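Local coordinates for BT_2262 (uncharacterised lipoprotein) (Bacteroides thetaiotaomicron, PDB 5FQ8) that is of unknown function but, as a lipoprotein with an Ig-like domain and a family-specific C-terminal domain, is probably displayed on the bacterial surface, at residues L17-E23 / K79-R83; E28-F33 / V57-P62; V114-E120 / G138-R144; D162-T166 / T185-P189; T191-W196 / I208-Q212. All blocks are in the same frame, centred on the assembly; numbering follows the deposited sequence.

Five contacts illustrate how a chain built of strands and loops closes on itself. From the N terminus, contact 1 comes first: it shuts the long loop from Leu17 to Arg83 and joins the two sheets of the Ig-like domain. Contact 2 is nested inside that loop and pins together two turns of the same domain. Contacts 3, 4 and 5 follow in series in the C-terminal domain, and no two contacts cross. Contact 3 ties a loop to the region of strand 115-116, and contact 4 sets the tip of a hairpin on strand 181-188. Contact 5 pairs the last two strands and touches contacts 3 and 4: Ile208 packs on Phe116 and Gly138, while strands 181-188 and 193-200 are neighbours.

Contact 1: L17-E23 / K79-R83; sequences LEREGDE and KTFTR
Phe81 receives Arg19 over one ring face and Leu17 at its edge, forming the tight centre of this contact. Arg19 CB stands 3.5 Å from the Phe81 ring centroid, a CH-pi contact, while Leu17 CG lies 3.5 Å from Phe81 CE2. With Arg19 CG anti to the backbone N (chi1 175°), this atom passes 3.2 Å from Arg83 NH2 before a bend at chi3 turns the guanidinium toward Thr82 O. Arg83 NE donates to Asp22 O at 3.0 Å, with the oxygen near the guanidinium plane, and Arg83 NH1 forms a salt bridge with Glu35. Replacing Arg83 with a leucine would probably leave Asp22 O and Glu35 without their mate and set the 20-23 loop free to shift. The flanks are looser and face solvent: Lys79 merely bends alongside Leu17, and Glu23 CG lies 3.7 Å from Thr82 O. Strands 17-19 and 79-83 run 12° from parallel in different sheets of the Ig-like domain; Tyr69 of strand 63-72 stacks on Phe81, and strand 38-42 pairs with strand 10-19.

Contact 2: E28-F33 / V57-P62; sequences EKGQPF and VDVNTP
Gly30 N donates to Val59 O at 3.0 Å, the one hydrogen bond between these two loops, and it arrives from above the carbonyl plane. The same oxygen receives the CA-H of Lys29, whose CA lies 3.4 Å away, so two successive residues of one turn close on a single carbonyl. Beside this polar point, Val59 CG1 packs 3.3 Å from Gln31 O and lies 4.2 Å from Phe33 CB. Val57 continues the apolar patch, with CG2 over one face of the Phe33 ring. The Lys29 chain, extended up to a bend at chi4, passes along the second loop until CE is 3.5 Å from Asn60 O and CD meets the Pro62 ring.

The next shell explains the positions. A type II turn from Glu28 to Gln31 presents Gly30 N, and the positive phi of Gly30 suits its place in that turn. A type I turn from Asp58 to Thr61 points Val59 toward the first loop; Thr61 OG1 donates to Asp58 OD2 at 2.9 Å. Beneath, Leu67 and Val85 support Phe33 and Val57. Two beta turns joined through a backbone bond thus close over a small apolar patch in the connections between strands of an Ig-like beta-sandwich.

Contact 3: V114-E120 / G138-R144; sequences VAFSGYE and GGWYDQR
Tyr119 lays its ring over the backbone of Gln143 and Arg144, with Arg144 N over one face and Ser117 O over the centre of the other. Its CG lies opposite the carbonyl carbon (chi1 -60°), which carries the ring across to the 138-144 loop. The Gln143 side chain slides past in the reverse sense, CG 3.8 Å from Tyr119 CD1, and Gln143 NE2 reaches Glu120 O at 3.3 Å in a weak hydrogen bond. Arg144 bends twice and crosses the phenol obliquely, its CG 3.3 Å from Tyr119 CE2 and its guanidinium almost perpendicular to the ring. Trp140 CZ3 lies over one face of that guanidinium, toward its rim, while Phe116 CB comes obliquely to within 3.7 Å of Arg144 NH1 and Val114 CG2 lies near NH2. The Phe116 and Trp140 rings meet obliquely, planes at 45°, and Val114 CG1 rests against Trp140 CH2. With an alanine at Tyr119, the CG and CD of Arg144 would probably lose the ring they lie against, and a gap would be likely to open there.

Outside the contact, Trp140 meets Phe206, Phe116 packs on Ile208, and Val114 touches the backbone of another protein chain. Since a single weak hydrogen bond spans the two segments, cohesion here comes mainly from the fit of aromatic and aliphatic surfaces, in which the arginine takes part through its methylenes against Tyr119 and its guanidinium against Trp140.

Contact 4: D162-T166 / T185-P189; sequences DNTIT and TLLDP
Ile165 and Thr185 cross at about a right angle where the tip of a beta hairpin, strands 154-159 and 165-171, leans on strand 181-188 of the same antiparallel sheet system. Ile165 CG2 comes 4.0 Å from Thr185 OG1, and the hydroxyl turns onward to donate to Ile165 O at 3.0 Å. It meets that oxygen in the carbonyl plane, on a lone pair. The hydroxyl sits between the backbone N and the carbonyl carbon (chi1 76°), which swings it toward the hairpin. At the other end, Asn163 and Pro189 approach from opposite directions, and Asn163 CB lies 3.7 Å from Leu187 O. Asn163 takes a left-handed backbone conformation, and its carbonyl accepts a weak bond from Leu187 N at 2.9 Å. Between them Thr164 sits opposite Leu186, its CB and CG2 against Thr185 O and its hydroxyl bonded to Asn160 on its own hairpin, while Leu187 is covered by Leu159 and Leu194. Thr164 CA, in turn, directs its C-H at Thr185 O, 3.4 Å away.

Contact 5: T191-W196 / I208-Q212; sequences TGTLKW and IIVKQ
Leu194 and Val210 form an antiparallel hydrogen-bonded pair: Val210 N donates to Leu194 O at 3.2 Å, while the return bond from Leu194 N to Val210 O is weak. Trp196 N reaches Ile208 O at 3.3 Å in a nearly straight bond, N-H...O 177°. Lys195 and Ile209 make the non-hydrogen-bonded pair between them, with Ile209 CD1 lying 3.9 Å from Lys195 CB. These bonds stitch the hairpin of strands 193-200 and 204-211, the last of the chain, set inside the C-terminal domain's sheet with strand 181-188 beside 193-200 and strands 98-102 and 106-110 beside 204-211. Apolar contact gathers at Trp196. Ile208 CG1 covers one face of the indole toward its rim, and Trp196 CH2 lies 3.9 Å from Val210 CG1; Ile121 of strand 120-125 touches Trp196 and Val210. The indole NE1 bonds to Phe136 O. Polar contact at the open end is slighter: Lys211 bends so that NZ gives Thr191 O a weak bond at 3.0 Å, with its chain drawn along Thr193 CG2.

Contact 1: L17-E23 / K79-R83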
# COMPACT_ATOMS: atom_id res chain seq x y z
N LEU G 17 29.27 4.32 -43.51
CA LEU G 17 29.39 4.43 -44.96
C LEU G 17 28.01 4.56 -45.58
O LEU G 17 27.15 3.70 -45.37
CB LEU G 17 30.14 3.22 -45.54
CG LEU G 17 30.43 3.29 -47.04
CD1 LEU G 17 31.22 4.53 -47.36
CD2 LEU G 17 31.20 2.08 -47.48
N GLU G 18 27.81 5.63 -46.34
CA GLU G 18 26.54 5.93 -47.00
C GLU G 18 26.74 5.98 -48.50
O GLU G 18 27.64 6.67 -48.99
CB GLU G 18 25.99 7.28 -46.53
CG GLU G 18 25.84 7.42 -45.04
CD GLU G 18 25.81 8.86 -44.60
OE1 GLU G 18 26.00 9.74 -45.46
OE2 GLU G 18 25.61 9.11 -43.40
N ARG G 19 25.90 5.26 -49.23
CA ARG G 19 25.91 5.32 -50.68
C ARG G 19 25.09 6.51 -51.16
O ARG G 19 23.96 6.71 -50.71
CB ARG G 19 25.35 4.04 -51.28
CG ARG G 19 25.23 4.11 -52.78
CD ARG G 19 24.52 2.92 -53.36
NE ARG G 19 23.16 2.81 -52.85
CZ ARG G 19 22.71 1.79 -52.14
NH1 ARG G 19 23.51 0.77 -51.86
NH2 ARG G 19 21.46 1.78 -51.72
N GLU G 20 25.66 7.29 -52.07
CA GLU G 20 24.95 8.38 -52.74
C GLU G 20 24.69 7.98 -54.18
O GLU G 20 25.64 7.81 -54.96
CB GLU G 20 25.74 9.68 -52.69
CG GLU G 20 25.92 10.31 -51.32
CD GLU G 20 26.81 11.53 -51.39
OE1 GLU G 20 27.28 11.85 -52.50
OE2 GLU G 20 27.04 12.17 -50.34
N GLY G 21 23.43 7.85 -54.54
CA GLY G 21 23.05 7.48 -55.89
C GLY G 21 22.35 6.14 -55.92
O GLY G 21 22.09 5.52 -54.89
N ASP G 22 22.06 5.70 -57.13
CA ASP G 22 21.33 4.45 -57.30
C ASP G 22 22.21 3.26 -57.00
O ASP G 22 23.44 3.31 -57.12
CB ASP G 22 20.79 4.34 -58.72
CG ASP G 22 20.05 5.55 -59.15
OD1 ASP G 22 19.38 6.15 -58.29
OD2 ASP G 22 20.15 5.92 -60.33
N GLU G 23 21.57 2.17 -56.59
CA GLU G 23 22.28 0.92 -56.35
C GLU G 23 22.55 0.18 -57.64
O GLU G 23 23.64 -0.38 -57.82
CB GLU G 23 21.47 0.04 -55.40
CG GLU G 23 22.09 -1.30 -55.13
CD GLU G 23 21.24 -2.18 -54.26
OE1 GLU G 23 20.09 -1.78 -53.97
OE2 GLU G 23 21.72 -3.26 -53.86
N LYS G 79 32.75 -1.55 -43.11
CA LYS G 79 31.39 -1.50 -43.60
C LYS G 79 31.45 -1.37 -45.12
O LYS G 79 32.36 -0.74 -45.66
CB LYS G 79 30.59 -0.35 -42.99
CG LYS G 79 30.56 -0.36 -41.47
CD LYS G 79 29.15 -0.23 -40.92
CE LYS G 79 28.40 0.93 -41.56
NZ LYS G 79 27.00 1.06 -41.08
N THR G 80 30.48 -1.97 -45.80
CA THR G 80 30.55 -2.06 -47.24
C THR G 80 29.17 -1.93 -47.86
O THR G 80 28.15 -2.16 -47.20
CB THR G 80 31.17 -3.39 -47.67
OG1 THR G 80 31.48 -3.33 -49.06
CG2 THR G 80 30.19 -4.52 -47.43
N PHE G 81 29.14 -1.56 -49.14
CA PHE G 81 27.93 -1.60 -49.94
C PHE G 81 28.30 -1.91 -51.38
O PHE G 81 29.44 -1.69 -51.80
CB PHE G 81 27.11 -0.30 -49.82
CG PHE G 81 27.74 0.92 -50.44
CD1 PHE G 81 27.61 1.18 -51.79
CD2 PHE G 81 28.41 1.84 -49.67
CE1 PHE G 81 28.17 2.31 -52.36
CE2 PHE G 81 28.96 2.97 -50.23
CZ PHE G 81 28.85 3.20 -51.58
N THR G 82 27.34 -2.44 -52.13
CA THR G 82 27.55 -2.84 -53.52
C THR G 82 26.80 -1.94 -54.48
O THR G 82 25.67 -1.53 -54.20
CB THR G 82 27.11 -4.27 -53.77
OG1 THR G 82 27.45 -5.09 -52.65
CG2 THR G 82 27.80 -4.81 -55.01
N ARG G 83 27.41 -1.68 -55.63
CA ARG G 83 26.75 -0.99 -56.73
C ARG G 83 26.99 -1.79 -58.00
O ARG G 83 28.14 -2.12 -58.32
CB ARG G 83 27.27 0.43 -56.88
CG ARG G 83 26.48 1.27 -57.87
CD ARG G 83 27.06 2.65 -57.92
NE ARG G 83 26.45 3.53 -56.94
CZ ARG G 83 27.09 4.51 -56.32
NH1 ARG G 83 28.38 4.70 -56.56
NH2 ARG G 83 26.46 5.29 -55.46

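Contact 2: E28-F33 / V57-P62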
# COMPACT_ATOMS: atom_id res chain seq x y z
N GLU G 28 24.54 2.56 -71.60
CA GLU G 28 24.68 2.02 -72.95
C GLU G 28 26.14 1.90 -73.32
O GLU G 28 26.99 2.63 -72.81
CB GLU G 28 23.94 2.88 -73.97
CG GLU G 28 22.45 3.06 -73.70
CD GLU G 28 21.70 3.60 -74.89
OE1 GLU G 28 22.12 3.34 -76.04
OE2 GLU G 28 20.69 4.30 -74.68
N LYS G 29 26.44 0.96 -74.22
CA LYS G 29 27.81 0.73 -74.63
C LYS G 29 28.42 2.03 -75.15
O LYS G 29 27.88 2.65 -76.06
CB LYS G 29 27.87 -0.34 -75.71
CG LYS G 29 29.27 -0.65 -76.21
CD LYS G 29 29.23 -1.66 -77.35
CE LYS G 29 30.61 -1.99 -77.89
NZ LYS G 29 30.67 -1.88 -79.37
N GLY G 30 29.52 2.43 -74.54
CA GLY G 30 30.21 3.65 -74.89
C GLY G 30 29.88 4.82 -74.00
O GLY G 30 30.61 5.82 -74.01
N GLN G 31 28.82 4.74 -73.22
CA GLN G 31 28.45 5.85 -72.37
C GLN G 31 29.29 5.81 -71.10
O GLN G 31 29.32 4.78 -70.43
CB GLN G 31 26.96 5.79 -72.03
CG GLN G 31 26.28 7.15 -72.03
CD GLN G 31 26.21 7.79 -73.41
OE1 GLN G 31 27.23 8.03 -74.07
NE2 GLN G 31 25.00 8.08 -73.86
N PRO G 32 29.99 6.89 -70.76
CA PRO G 32 30.90 6.84 -69.61
C PRO G 32 30.15 6.62 -68.31
O PRO G 32 28.99 6.99 -68.16
CB PRO G 32 31.57 8.21 -69.63
CG PRO G 32 31.45 8.67 -71.03
CD PRO G 32 30.14 8.14 -71.51
N PHE G 33 30.84 5.99 -67.37
CA PHE G 33 30.30 5.75 -66.04
C PHE G 33 30.85 6.79 -65.07
O PHE G 33 32.06 6.84 -64.83
CB PHE G 33 30.63 4.35 -65.53
CG PHE G 33 30.40 4.19 -64.07
CD1 PHE G 33 29.12 4.02 -63.57
CD2 PHE G 33 31.45 4.21 -63.17
CE1 PHE G 33 28.90 3.87 -62.22
CE2 PHE G 33 31.23 4.06 -61.82
CZ PHE G 33 29.96 3.89 -61.35
N VAL G 57 34.27 -1.05 -64.43
CA VAL G 57 33.17 -1.00 -65.37
C VAL G 57 33.76 -0.77 -66.74
O VAL G 57 34.28 0.31 -67.04
CB VAL G 57 32.17 0.11 -65.01
CG1 VAL G 57 31.09 0.17 -66.05
CG2 VAL G 57 31.58 -0.14 -63.64
N ASP G 58 33.67 -1.79 -67.59
CA ASP G 58 34.14 -1.70 -68.97
C ASP G 58 32.96 -1.25 -69.82
O ASP G 58 32.14 -2.06 -70.24
CB ASP G 58 34.70 -3.03 -69.45
CG ASP G 58 35.36 -2.93 -70.79
OD1 ASP G 58 35.50 -1.81 -71.30
OD2 ASP G 58 35.75 -3.99 -71.31
N VAL G 59 32.86 0.06 -70.05
CA VAL G 59 31.70 0.57 -70.77
C VAL G 59 31.70 0.14 -72.22
O VAL G 59 30.65 0.17 -72.87
CB VAL G 59 31.64 2.11 -70.66
CG1 VAL G 59 31.44 2.51 -69.22
CG2 VAL G 59 32.92 2.72 -71.20
N ASN G 60 32.84 -0.28 -72.76
CA ASN G 60 32.94 -0.69 -74.15
C ASN G 60 32.76 -2.19 -74.35
O ASN G 60 33.03 -2.69 -75.44
CB ASN G 60 34.28 -0.25 -74.74
CG ASN G 60 34.36 1.24 -74.96
OD1 ASN G 60 35.09 1.94 -74.27
ND2 ASN G 60 33.61 1.74 -75.94
N THR G 61 32.33 -2.91 -73.31
CA THR G 61 32.05 -4.34 -73.41
C THR G 61 30.77 -4.65 -72.65
O THR G 61 30.74 -4.53 -71.42
CB THR G 61 33.20 -5.17 -72.83
OG1 THR G 61 34.37 -5.00 -73.64
CG2 THR G 61 32.82 -6.63 -72.79
N PRO G 62 29.70 -5.02 -73.34
CA PRO G 62 28.44 -5.29 -72.64
C PRO G 62 28.60 -6.39 -71.60
O PRO G 62 29.43 -7.29 -71.74
CB PRO G 62 27.50 -5.72 -73.77
CG PRO G 62 28.04 -5.03 -74.97
CD PRO G 62 29.53 -5.00 -74.80

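Contact 3: V114-E120 / G138-R144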
# COMPACT_ATOMS: atom_id res chain seq x y z
N VAL G 114 -2.74 -12.77 -55.29
CA VAL G 114 -2.44 -11.62 -54.44
C VAL G 114 -1.81 -10.53 -55.31
O VAL G 114 -0.97 -10.81 -56.16
CB VAL G 114 -1.50 -12.00 -53.28
CG1 VAL G 114 -0.30 -12.70 -53.83
CG2 VAL G 114 -1.08 -10.76 -52.50
N ALA G 115 -2.23 -9.29 -55.08
CA ALA G 115 -1.76 -8.17 -55.88
C ALA G 115 -0.44 -7.64 -55.35
O ALA G 115 -0.28 -7.46 -54.14
CB ALA G 115 -2.81 -7.06 -55.89
N PHE G 116 0.49 -7.37 -56.26
CA PHE G 116 1.72 -6.68 -55.89
C PHE G 116 2.10 -5.71 -57.00
O PHE G 116 1.73 -5.90 -58.16
CB PHE G 116 2.88 -7.66 -55.60
CG PHE G 116 3.37 -8.41 -56.81
CD1 PHE G 116 2.74 -9.57 -57.22
CD2 PHE G 116 4.50 -7.98 -57.49
CE1 PHE G 116 3.21 -10.27 -58.31
CE2 PHE G 116 4.97 -8.68 -58.58
CZ PHE G 116 4.32 -9.83 -59.00
N SER G 117 2.83 -4.67 -56.62
CA SER G 117 3.24 -3.62 -57.56
C SER G 117 4.31 -2.76 -56.91
O SER G 117 4.52 -2.79 -55.69
CB SER G 117 2.04 -2.77 -57.98
OG SER G 117 1.18 -3.50 -58.83
N GLY G 118 4.99 -1.97 -57.74
CA GLY G 118 5.96 -1.00 -57.28
C GLY G 118 7.39 -1.47 -57.27
O GLY G 118 8.29 -0.66 -57.02
N TYR G 119 7.64 -2.75 -57.53
CA TYR G 119 8.98 -3.31 -57.44
C TYR G 119 9.75 -3.07 -58.72
O TYR G 119 9.19 -3.08 -59.82
CB TYR G 119 8.87 -4.79 -57.13
CG TYR G 119 8.14 -5.02 -55.84
CD1 TYR G 119 8.49 -4.31 -54.71
CD2 TYR G 119 7.09 -5.92 -55.76
CE1 TYR G 119 7.84 -4.50 -53.52
CE2 TYR G 119 6.43 -6.12 -54.56
CZ TYR G 119 6.81 -5.40 -53.44
OH TYR G 119 6.16 -5.57 -52.24
N GLU G 120 11.06 -2.85 -58.59
CA GLU G 120 11.91 -2.56 -59.73
C GLU G 120 12.68 -3.81 -60.14
O GLU G 120 13.06 -4.62 -59.30
CB GLU G 120 12.88 -1.42 -59.42
CG GLU G 120 12.24 -0.03 -59.41
CD GLU G 120 13.24 1.11 -59.32
OE1 GLU G 120 14.44 0.84 -59.11
OE2 GLU G 120 12.82 2.27 -59.47
N GLY G 138 9.25 -10.52 -61.17
CA GLY G 138 8.89 -9.18 -60.74
C GLY G 138 9.08 -8.93 -59.27
O GLY G 138 8.46 -8.02 -58.71
N GLY G 139 9.93 -9.72 -58.62
CA GLY G 139 10.20 -9.53 -57.21
C GLY G 139 9.15 -10.12 -56.29
O GLY G 139 8.87 -9.53 -55.25
N TRP G 140 8.56 -11.26 -56.65
CA TRP G 140 7.58 -11.88 -55.77
C TRP G 140 8.24 -12.49 -54.55
O TRP G 140 7.62 -12.58 -53.49
CB TRP G 140 6.76 -12.93 -56.52
CG TRP G 140 5.99 -13.84 -55.61
CD1 TRP G 140 6.20 -15.16 -55.41
CD2 TRP G 140 4.89 -13.48 -54.77
NE1 TRP G 140 5.30 -15.66 -54.51
CE2 TRP G 140 4.48 -14.64 -54.09
CE3 TRP G 140 4.21 -12.28 -54.53
CZ2 TRP G 140 3.42 -14.65 -53.19
CZ3 TRP G 140 3.15 -12.29 -53.63
CH2 TRP G 140 2.77 -13.46 -52.97
N TYR G 141 9.49 -12.90 -54.68
CA TYR G 141 10.28 -13.37 -53.54
C TYR G 141 11.41 -12.43 -53.19
O TYR G 141 11.67 -12.20 -52.01
CB TYR G 141 10.85 -14.76 -53.83
CG TYR G 141 9.81 -15.84 -54.03
CD1 TYR G 141 8.80 -16.04 -53.10
CD2 TYR G 141 9.85 -16.66 -55.14
CE1 TYR G 141 7.86 -17.04 -53.29
CE2 TYR G 141 8.92 -17.65 -55.34
CZ TYR G 141 7.92 -17.84 -54.41
OH TYR G 141 6.98 -18.83 -54.61
N ASP G 142 12.08 -11.87 -54.20
CA ASP G 142 13.23 -11.01 -54.00
C ASP G 142 12.92 -9.88 -53.03
O ASP G 142 13.49 -9.80 -51.94
CB ASP G 142 13.70 -10.45 -55.35
CG ASP G 142 15.04 -9.73 -55.26
OD1 ASP G 142 15.69 -9.78 -54.20
OD2 ASP G 142 15.44 -9.11 -56.26
N GLN G 143 12.00 -8.99 -53.41
CA GLN G 143 11.72 -7.80 -52.63
C GLN G 143 10.26 -7.72 -52.18
O GLN G 143 9.84 -6.68 -51.66
CB GLN G 143 12.08 -6.57 -53.45
CG GLN G 143 11.50 -6.62 -54.84
CD GLN G 143 12.42 -6.05 -55.87
OE1 GLN G 143 12.91 -4.93 -55.73
NE2 GLN G 143 12.69 -6.82 -56.92
N ARG G 144 9.48 -8.77 -52.39
CA ARG G 144 8.12 -8.79 -51.85
C ARG G 144 8.15 -9.25 -50.40
O ARG G 144 7.75 -8.51 -49.50
CB ARG G 144 7.23 -9.72 -52.68
CG ARG G 144 5.93 -9.09 -53.10
CD ARG G 144 5.25 -8.43 -51.92
NE ARG G 144 4.25 -9.30 -51.29
CZ ARG G 144 2.94 -9.08 -51.33
NH1 ARG G 144 2.47 -8.02 -51.96
NH2 ARG G 144 2.11 -9.92 -50.74

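Contact 4: D162-T166 / T185-P189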
# COMPACT_ATOMS: atom_id res chain seq x y z
N ASP G 162 7.62 -11.03 -84.05
CA ASP G 162 6.26 -11.01 -83.53
C ASP G 162 6.15 -10.16 -82.28
O ASP G 162 5.03 -9.86 -81.84
CB ASP G 162 5.82 -12.45 -83.25
CG ASP G 162 4.35 -12.57 -82.89
OD1 ASP G 162 3.59 -11.61 -83.14
OD2 ASP G 162 3.96 -13.64 -82.38
N ASN G 163 7.28 -9.75 -81.71
CA ASN G 163 7.39 -9.06 -80.42
C ASN G 163 6.90 -9.92 -79.27
O ASN G 163 6.74 -9.41 -78.15
CB ASN G 163 6.67 -7.71 -80.43
CG ASN G 163 7.36 -6.72 -81.33
OD1 ASN G 163 8.55 -6.85 -81.61
ND2 ASN G 163 6.62 -5.73 -81.81
N THR G 164 6.66 -11.20 -79.50
CA THR G 164 6.65 -12.16 -78.41
C THR G 164 8.07 -12.37 -77.92
O THR G 164 9.04 -12.01 -78.59
CB THR G 164 6.07 -13.50 -78.86
OG1 THR G 164 6.93 -14.07 -79.86
CG2 THR G 164 4.68 -13.32 -79.42
N ILE G 165 8.20 -12.98 -76.75
CA ILE G 165 9.51 -13.17 -76.15
C ILE G 165 9.70 -14.65 -75.84
O ILE G 165 8.84 -15.29 -75.23
CB ILE G 165 9.70 -12.28 -74.91
CG1 ILE G 165 10.97 -11.48 -75.09
CG2 ILE G 165 9.78 -13.07 -73.62
CD1 ILE G 165 12.04 -12.32 -75.70
N THR G 166 10.81 -15.20 -76.33
CA THR G 166 11.12 -16.60 -76.15
C THR G 166 12.20 -16.75 -75.10
O THR G 166 13.30 -16.18 -75.26
CB THR G 166 11.60 -17.22 -77.45
OG1 THR G 166 10.54 -17.18 -78.41
CG2 THR G 166 12.01 -18.67 -77.21
N THR G 185 3.29 -13.86 -73.56
CA THR G 185 4.40 -12.92 -73.55
C THR G 185 4.42 -12.14 -74.86
O THR G 185 4.44 -12.74 -75.94
CB THR G 185 5.74 -13.64 -73.37
OG1 THR G 185 6.11 -14.27 -74.60
CG2 THR G 185 5.63 -14.69 -72.28
N LEU G 186 4.41 -10.81 -74.75
CA LEU G 186 4.56 -9.95 -75.92
C LEU G 186 4.82 -8.52 -75.44
O LEU G 186 4.59 -8.19 -74.28
CB LEU G 186 3.35 -10.01 -76.85
CG LEU G 186 1.93 -9.83 -76.30
CD1 LEU G 186 1.22 -8.70 -77.03
CD2 LEU G 186 1.15 -11.13 -76.41
N LEU G 187 5.30 -7.70 -76.36
CA LEU G 187 5.73 -6.33 -76.07
C LEU G 187 4.94 -5.35 -76.92
O LEU G 187 4.88 -5.50 -78.14
CB LEU G 187 7.23 -6.17 -76.33
CG LEU G 187 7.80 -4.80 -76.72
CD1 LEU G 187 7.75 -3.81 -75.57
CD2 LEU G 187 9.22 -4.95 -77.23
N ASP G 188 4.36 -4.33 -76.27
CA ASP G 188 3.69 -3.25 -76.98
C ASP G 188 4.69 -2.13 -77.23
O ASP G 188 4.96 -1.33 -76.32
CB ASP G 188 2.48 -2.74 -76.20
CG ASP G 188 1.67 -1.70 -76.99
OD1 ASP G 188 1.73 -1.72 -78.23
OD2 ASP G 188 0.99 -0.87 -76.36
N PRO G 189 5.24 -2.02 -78.45
CA PRO G 189 6.34 -1.07 -78.67
C PRO G 189 5.89 0.37 -78.66
O PRO G 189 6.36 1.17 -79.48
CB PRO G 189 6.88 -1.48 -80.05
CG PRO G 189 6.24 -2.80 -80.37
CD PRO G 189 4.93 -2.79 -79.66

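Contact 5: T191-W196 / I208-Q212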
# COMPACT_ATOMS: atom_id res chain seq x y z
N THR G 191 4.01 1.37 -75.36
CA THR G 191 3.42 1.54 -74.04
C THR G 191 4.32 2.34 -73.07
O THR G 191 3.83 3.29 -72.47
CB THR G 191 3.03 0.19 -73.39
OG1 THR G 191 3.72 -0.88 -74.07
CG2 THR G 191 1.53 -0.03 -73.44
N GLY G 192 5.60 1.99 -72.89
CA GLY G 192 6.26 0.80 -73.40
C GLY G 192 6.39 -0.24 -72.31
O GLY G 192 7.22 -0.10 -71.41
N THR G 193 5.56 -1.28 -72.38
CA THR G 193 5.50 -2.32 -71.37
C THR G 193 5.72 -3.68 -72.01
O THR G 193 5.51 -3.87 -73.21
CB THR G 193 4.14 -2.34 -70.66
OG1 THR G 193 3.12 -2.67 -71.61
CG2 THR G 193 3.83 -1.00 -70.05
N LEU G 194 6.15 -4.64 -71.19
CA LEU G 194 6.23 -6.03 -71.61
C LEU G 194 5.42 -6.88 -70.65
O LEU G 194 5.50 -6.70 -69.43
CB LEU G 194 7.68 -6.52 -71.67
CG LEU G 194 7.93 -7.69 -72.62
CD1 LEU G 194 9.34 -7.64 -73.16
CD2 LEU G 194 7.71 -9.00 -71.94
N LYS G 195 4.63 -7.79 -71.21
CA LYS G 195 3.79 -8.69 -70.44
C LYS G 195 4.41 -10.08 -70.42
O LYS G 195 5.03 -10.50 -71.40
CB LYS G 195 2.38 -8.79 -71.05
CG LYS G 195 2.36 -9.32 -72.48
CD LYS G 195 1.16 -10.20 -72.82
CE LYS G 195 -0.14 -9.42 -72.91
NZ LYS G 195 -0.84 -9.37 -71.60
N TRP G 196 4.24 -10.78 -69.31
CA TRP G 196 4.50 -12.21 -69.31
C TRP G 196 3.78 -12.84 -68.14
O TRP G 196 3.53 -12.19 -67.12
CB TRP G 196 6.00 -12.54 -69.29
CG TRP G 196 6.77 -12.13 -68.05
CD1 TRP G 196 6.73 -12.72 -66.83
CD2 TRP G 196 7.73 -11.07 -67.96
NE1 TRP G 196 7.58 -12.08 -65.97
CE2 TRP G 196 8.21 -11.06 -66.64
CE3 TRP G 196 8.22 -10.13 -68.85
CZ2 TRP G 196 9.16 -10.14 -66.19
CZ3 TRP G 196 9.15 -9.21 -68.41
CH2 TRP G 196 9.61 -9.23 -67.10
N ILE G 208 2.66 -10.93 -64.38
CA ILE G 208 3.24 -9.62 -64.11
C ILE G 208 3.45 -8.84 -65.40
O ILE G 208 3.32 -9.39 -66.51
CB ILE G 208 4.56 -9.76 -63.33
CG1 ILE G 208 5.72 -10.04 -64.28
CG2 ILE G 208 4.47 -10.88 -62.32
CD1 ILE G 208 7.02 -10.18 -63.55
N ILE G 209 3.76 -7.56 -65.26
CA ILE G 209 3.97 -6.67 -66.39
C ILE G 209 4.81 -5.50 -65.89
O ILE G 209 4.67 -5.07 -64.74
CB ILE G 209 2.61 -6.23 -66.98
CG1 ILE G 209 2.80 -5.56 -68.34
CG2 ILE G 209 1.88 -5.30 -66.02
CD1 ILE G 209 1.53 -5.49 -69.15
N VAL G 210 5.70 -5.02 -66.75
CA VAL G 210 6.72 -4.06 -66.32
C VAL G 210 6.71 -2.83 -67.21
O VAL G 210 6.37 -2.88 -68.40
CB VAL G 210 8.12 -4.70 -66.32
CG1 VAL G 210 8.11 -5.99 -65.52
CG2 VAL G 210 8.61 -4.95 -67.73
N LYS G 211 7.11 -1.70 -66.62
CA LYS G 211 7.16 -0.41 -67.28
C LYS G 211 8.23 0.44 -66.60
O LYS G 211 8.49 0.29 -65.41
CB LYS G 211 5.81 0.31 -67.24
CG LYS G 211 5.85 1.77 -67.67
CD LYS G 211 4.56 2.49 -67.37
CE LYS G 211 3.47 2.04 -68.32
NZ LYS G 211 3.96 2.14 -69.72
N GLN G 212 8.84 1.34 -67.37
CA GLN G 212 9.83 2.26 -66.83
C GLN G 212 9.20 3.40 -66.04
O GLN G 212 8.05 3.32 -65.59
CB GLN G 212 10.69 2.81 -67.94
CG GLN G 212 12.00 2.09 -68.07
CD GLN G 212 12.52 2.10 -69.48
OE1 GLN G 212 11.76 2.24 -70.43
NE2 GLN G 212 13.83 1.95 -69.63
OXT GLN G 212 9.84 4.43 -65.83